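Local coordinates for amine oxidase (Emericella nidulans, PDB 3PGB), which probably oxidises primary amines with the help of a copper ion and a topaquinone cofactor formed within its own chain, at residues Y389-Y401 with I508-G520. Sequence-based numbering, arbitrary orientation.
Sequences YAANDPVQSSVAY and IQSAYYANNQDFG
In the catalytic domain of the copper amine oxidase fold, Gln-509 reaches from the 508-520 loop to Gln-396 and Tyr-401, whose side chain lies about 4 Å at its nearest from that of Asp-403, the predicted proton acceptor. Its CG lies anti to the backbone N (chi1 -169°), which carries the amide across to both partners. Gln-509 NE2 donates to Tyr-401 OH at 2.6 Å, approaching the phenol at its edge with the amide plane almost perpendicular to the ring. Gln-509 OE1 in turn accepts from Gln-396 NE2 at 2.9 Å, on a lone pair in the carbonyl plane, so both ends of the buried amide are held and its rotation is fixed. At the type II turn 513-516, Asn-392 ND2 donates to Asn-515 O at 2.6 Å, and the Asn-392 N-H makes a nearly straight hydrogen bond to Asn-516 OD1 (2.7 Å, 174°).

Packing completes the contact. Nearer the copper, Tyr-389 OH packs on Gln-509 CB (3.5 Å) while hydrogen-bonded to O4 of the topaquinone at position 484. Just after the turn, where Met-574 of the second subunit also packs on Phe-519, the Phe-519 ring lies face-on over the Ala-391 to Asn-392 peptide, CG 3.4 Å from Ala-391 CA.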
loop_
_atom_site.group_PDB
_atom_site.type_symbol
_atom_site.label_atom_id
_atom_site.label_comp_id
_atom_site.label_asym_id
_atom_site.label_seq_id
_atom_site.Cartn_x
_atom_site.Cartn_y
_atom_site.Cartn_z
ATOM N N TYR A 389 -10.545 -21.257 -6.670
ATOM C CA TYR A 389 -9.692 -22.197 -5.939
ATOM C C TYR A 389 -8.997 -23.208 -6.861
ATOM O O TYR A 389 -9.251 -23.262 -8.065
ATOM C CB TYR A 389 -10.520 -22.944 -4.893
ATOM C CG TYR A 389 -10.972 -22.066 -3.763
ATOM C CD1 TYR A 389 -12.022 -21.165 -3.932
ATOM C CD2 TYR A 389 -10.355 -22.130 -2.524
ATOM C CE1 TYR A 389 -12.430 -20.353 -2.895
ATOM C CE2 TYR A 389 -10.758 -21.326 -1.489
ATOM C CZ TYR A 389 -11.791 -20.437 -1.677
ATOM O OH TYR A 389 -12.185 -19.643 -0.626
ATOM N N ALA A 390 -8.102 -23.993 -6.265
ATOM C CA ALA A 390 -7.423 -25.091 -6.945
ATOM C C ALA A 390 -7.001 -26.089 -5.885
ATOM O O ALA A 390 -6.736 -25.700 -4.743
ATOM C CB ALA A 390 -6.210 -24.589 -7.710
ATOM N N ALA A 391 -6.945 -27.366 -6.255
ATOM C CA ALA A 391 -6.576 -28.419 -5.314
ATOM C C ALA A 391 -6.412 -29.754 -6.023
ATOM O O ALA A 391 -6.766 -29.891 -7.191
ATOM C CB ALA A 391 -7.617 -28.535 -4.215
ATOM N N ASN A 392 -5.880 -30.737 -5.304
ATOM C CA ASN A 392 -5.795 -32.099 -5.811
ATOM C C ASN A 392 -7.091 -32.876 -5.560
ATOM O O ASN A 392 -7.181 -34.045 -5.918
ATOM C CB ASN A 392 -4.606 -32.834 -5.178
ATOM C CG ASN A 392 -4.146 -34.035 -5.993
ATOM O OD1 ASN A 392 -4.427 -34.141 -7.185
ATOM N ND2 ASN A 392 -3.418 -34.939 -5.350
ATOM N N ASP A 393 -8.086 -32.237 -4.942
ATOM C CA ASP A 393 -9.398 -32.847 -4.738
ATOM C C ASP A 393 -10.430 -32.136 -5.620
ATOM O O ASP A 393 -10.223 -30.990 -5.993
ATOM C CB ASP A 393 -9.778 -32.841 -3.249
ATOM C CG ASP A 393 -10.268 -31.483 -2.746
ATOM O OD1 ASP A 393 -11.272 -30.959 -3.277
ATOM O OD2 ASP A 393 -9.675 -30.969 -1.770
ATOM N N PRO A 394 -11.535 -32.817 -5.971
ATOM C CA PRO A 394 -12.468 -32.276 -6.959
ATOM C C PRO A 394 -13.355 -31.136 -6.469
ATOM O O PRO A 394 -13.800 -30.321 -7.276
ATOM C CB PRO A 394 -13.346 -33.480 -7.295
ATOM C CG PRO A 394 -13.352 -34.293 -6.051
ATOM C CD PRO A 394 -12.003 -34.105 -5.423
ATOM N N VAL A 395 -13.642 -31.091 -5.174
ATOM C CA VAL A 395 -14.485 -30.032 -4.638
ATOM C C VAL A 395 -13.734 -28.699 -4.671
ATOM O O VAL A 395 -14.191 -27.733 -5.297
ATOM C CB VAL A 395 -14.978 -30.364 -3.213
ATOM C CG1 VAL A 395 -15.447 -29.096 -2.482
ATOM C CG2 VAL A 395 -16.098 -31.412 -3.277
ATOM N N GLN A 396 -12.579 -28.658 -4.019
ATOM C CA GLN A 396 -11.760 -27.448 -3.990
ATOM C C GLN A 396 -11.221 -27.074 -5.355
ATOM O O GLN A 396 -11.076 -25.887 -5.651
ATOM C CB GLN A 396 -10.597 -27.582 -3.001
ATOM C CG GLN A 396 -11.005 -27.391 -1.562
ATOM C CD GLN A 396 -11.528 -26.004 -1.305
ATOM O OE1 GLN A 396 -10.758 -25.048 -1.213
ATOM N NE2 GLN A 396 -12.849 -25.880 -1.202
ATOM N N SER A 397 -10.930 -28.074 -6.185
ATOM C CA SER A 397 -10.500 -27.819 -7.565
ATOM C C SER A 397 -11.572 -27.080 -8.369
ATOM O O SER A 397 -11.259 -26.268 -9.230
ATOM C CB SER A 397 -10.132 -29.127 -8.273
ATOM O OG SER A 397 -9.768 -28.902 -9.623
ATOM N N SER A 398 -12.832 -27.355 -8.066
ATOM C CA SER A 398 -13.949 -26.860 -8.863
ATOM C C SER A 398 -14.551 -25.556 -8.366
ATOM O O SER A 398 -15.345 -24.953 -9.081
ATOM C CB SER A 398 -15.052 -27.917 -8.909
ATOM O OG SER A 398 -14.572 -29.138 -9.454
ATOM N N VAL A 399 -14.216 -25.119 -7.152
ATOM C CA VAL A 399 -14.825 -23.898 -6.614
ATOM C C VAL A 399 -14.324 -22.651 -7.345
ATOM O O VAL A 399 -13.120 -22.409 -7.448
ATOM C CB VAL A 399 -14.603 -23.727 -5.093
ATOM C CG1 VAL A 399 -15.061 -22.350 -4.647
ATOM C CG2 VAL A 399 -15.358 -24.784 -4.318
ATOM N N ALA A 400 -15.269 -21.884 -7.874
ATOM C CA ALA A 400 -14.995 -20.575 -8.447
ATOM C C ALA A 400 -16.181 -19.671 -8.120
ATOM O O ALA A 400 -17.045 -19.435 -8.958
ATOM C CB ALA A 400 -14.773 -20.679 -9.945
ATOM N N TYR A 401 -16.218 -19.192 -6.877
ATOM C CA TYR A 401 -17.321 -18.364 -6.397
ATOM C C TYR A 401 -17.412 -17.050 -7.163
ATOM O O TYR A 401 -16.407 -16.389 -7.410
ATOM C CB TYR A 401 -17.181 -18.048 -4.898
ATOM C CG TYR A 401 -17.384 -19.230 -3.976
ATOM C CD1 TYR A 401 -18.565 -19.954 -3.998
ATOM C CD2 TYR A 401 -16.407 -19.605 -3.069
ATOM C CE1 TYR A 401 -18.758 -21.027 -3.165
ATOM C CE2 TYR A 401 -16.592 -20.681 -2.227
ATOM C CZ TYR A 401 -17.776 -21.388 -2.282
ATOM O OH TYR A 401 -17.991 -22.468 -1.453
ATOM N N ILE A 508 -11.184 -18.956 6.165
ATOM C CA ILE A 508 -10.802 -19.470 4.870
ATOM C C ILE A 508 -11.676 -20.684 4.558
ATOM O O ILE A 508 -12.176 -21.344 5.470
ATOM C CB ILE A 508 -9.292 -19.828 4.804
ATOM C CG1 ILE A 508 -8.955 -21.045 5.671
ATOM C CG2 ILE A 508 -8.448 -18.625 5.208
ATOM C CD1 ILE A 508 -7.505 -21.531 5.519
ATOM N N GLN A 509 -11.884 -20.961 3.275
ATOM C CA GLN A 509 -12.490 -22.220 2.887
ATOM C C GLN A 509 -11.367 -23.220 2.720
ATOM O O GLN A 509 -10.590 -23.162 1.761
ATOM C CB GLN A 509 -13.323 -22.115 1.619
ATOM C CG GLN A 509 -14.146 -23.367 1.404
ATOM C CD GLN A 509 -15.106 -23.242 0.265
ATOM O OE1 GLN A 509 -14.878 -23.795 -0.809
ATOM N NE2 GLN A 509 -16.188 -22.508 0.479
ATOM N N SER A 510 -11.315 -24.145 3.671
ATOM C CA SER A 510 -10.189 -25.043 3.862
ATOM C C SER A 510 -10.190 -26.171 2.840
ATOM O O SER A 510 -11.093 -26.270 2.014
ATOM C CB SER A 510 -10.277 -25.611 5.278
ATOM O OG SER A 510 -9.171 -26.414 5.600
ATOM N N ALA A 511 -9.158 -27.007 2.892
ATOM C CA ALA A 511 -9.072 -28.211 2.070
ATOM C C ALA A 511 -8.493 -29.337 2.910
ATOM O O ALA A 511 -7.664 -29.091 3.787
ATOM C CB ALA A 511 -8.203 -27.960 0.848
ATOM N N TYR A 512 -8.935 -30.567 2.655
ATOM C CA TYR A 512 -8.407 -31.732 3.366
ATOM C C TYR A 512 -6.948 -31.933 2.983
ATOM O O TYR A 512 -6.572 -31.739 1.826
ATOM C CB TYR A 512 -9.226 -32.991 3.053
ATOM C CG TYR A 512 -9.020 -34.117 4.046
ATOM C CD1 TYR A 512 -9.475 -34.006 5.361
ATOM C CD2 TYR A 512 -8.382 -35.291 3.672
ATOM C CE1 TYR A 512 -9.292 -35.036 6.278
ATOM C CE2 TYR A 512 -8.188 -36.324 4.578
ATOM C CZ TYR A 512 -8.651 -36.192 5.875
ATOM O OH TYR A 512 -8.459 -37.216 6.762
ATOM N N TYR A 513 -6.128 -32.315 3.956
ATOM C CA TYR A 513 -4.670 -32.340 3.773
ATOM C C TYR A 513 -4.216 -33.404 2.788
ATOM O O TYR A 513 -3.242 -33.200 2.062
ATOM C CB TYR A 513 -3.956 -32.557 5.109
ATOM C CG TYR A 513 -3.795 -34.008 5.519
ATOM C CD1 TYR A 513 -2.575 -34.661 5.368
ATOM C CD2 TYR A 513 -4.864 -34.728 6.056
ATOM C CE1 TYR A 513 -2.419 -35.994 5.740
ATOM C CE2 TYR A 513 -4.718 -36.061 6.438
ATOM C CZ TYR A 513 -3.495 -36.686 6.276
ATOM O OH TYR A 513 -3.345 -37.999 6.649
ATOM N N ALA A 514 -4.932 -34.528 2.765
ATOM C CA ALA A 514 -4.454 -35.743 2.119
ATOM C C ALA A 514 -4.107 -35.515 0.656
ATOM O O ALA A 514 -4.966 -35.165 -0.144
ATOM C CB ALA A 514 -5.485 -36.865 2.259
ATOM N N ASN A 515 -2.827 -35.684 0.331
ATOM C CA ASN A 515 -2.348 -35.656 -1.048
ATOM C C ASN A 515 -2.506 -34.300 -1.743
ATOM O O ASN A 515 -2.506 -34.234 -2.975
ATOM C CB ASN A 515 -3.052 -36.734 -1.875
ATOM C CG ASN A 515 -3.216 -38.029 -1.115
ATOM O OD1 ASN A 515 -2.231 -38.688 -0.770
ATOM N ND2 ASN A 515 -4.462 -38.392 -0.827
ATOM N N ASN A 516 -2.616 -33.224 -0.964
ATOM C CA ASN A 516 -2.813 -31.886 -1.529
ATOM C C ASN A 516 -1.528 -31.037 -1.502
ATOM O O ASN A 516 -1.589 -29.813 -1.442
ATOM C CB ASN A 516 -3.938 -31.179 -0.773
ATOM C CG ASN A 516 -4.632 -30.119 -1.604
ATOM O OD1 ASN A 516 -4.970 -30.352 -2.761
ATOM N ND2 ASN A 516 -4.866 -28.953 -1.008
ATOM N N GLN A 517 -0.374 -31.701 -1.576
ATOM C CA GLN A 517 0.926 -31.053 -1.415
ATOM C C GLN A 517 1.208 -29.967 -2.445
ATOM O O GLN A 517 1.926 -29.015 -2.146
ATOM C CB GLN A 517 2.060 -32.079 -1.508
ATOM C CG GLN A 517 2.148 -33.043 -0.335
ATOM C CD GLN A 517 1.360 -34.322 -0.564
ATOM O OE1 GLN A 517 0.439 -34.358 -1.381
ATOM N NE2 GLN A 517 1.735 -35.383 0.150
ATOM N N ASP A 518 0.664 -30.128 -3.652
ATOM C CA ASP A 518 0.954 -29.228 -4.769
ATOM C C ASP A 518 0.034 -28.006 -4.819
ATOM O O ASP A 518 0.185 -27.142 -5.691
ATOM C CB ASP A 518 0.893 -29.998 -6.101
ATOM C CG ASP A 518 2.068 -30.970 -6.281
ATOM O OD1 ASP A 518 2.849 -31.180 -5.332
ATOM O OD2 ASP A 518 2.216 -31.525 -7.381
ATOM N N PHE A 519 -0.898 -27.923 -3.874
ATOM C CA PHE A 519 -1.937 -26.901 -3.899
ATOM C C PHE A 519 -2.111 -26.202 -2.553
ATOM O O PHE A 519 -3.202 -25.718 -2.244
ATOM C CB PHE A 519 -3.263 -27.525 -4.334
ATOM C CG PHE A 519 -3.200 -28.226 -5.657
ATOM C CD1 PHE A 519 -3.572 -27.571 -6.825
ATOM C CD2 PHE A 519 -2.780 -29.540 -5.737
ATOM C CE1 PHE A 519 -3.519 -28.221 -8.053
ATOM C CE2 PHE A 519 -2.719 -30.191 -6.953
ATOM C CZ PHE A 519 -3.094 -29.532 -8.117
ATOM N N GLY A 520 -1.045 -26.144 -1.759
ATOM C CA GLY A 520 -1.079 -25.435 -0.479
ATOM C C GLY A 520 -0.134 -25.989 0.571
ATOM O O GLY A 520 0.709 -26.851 0.284
#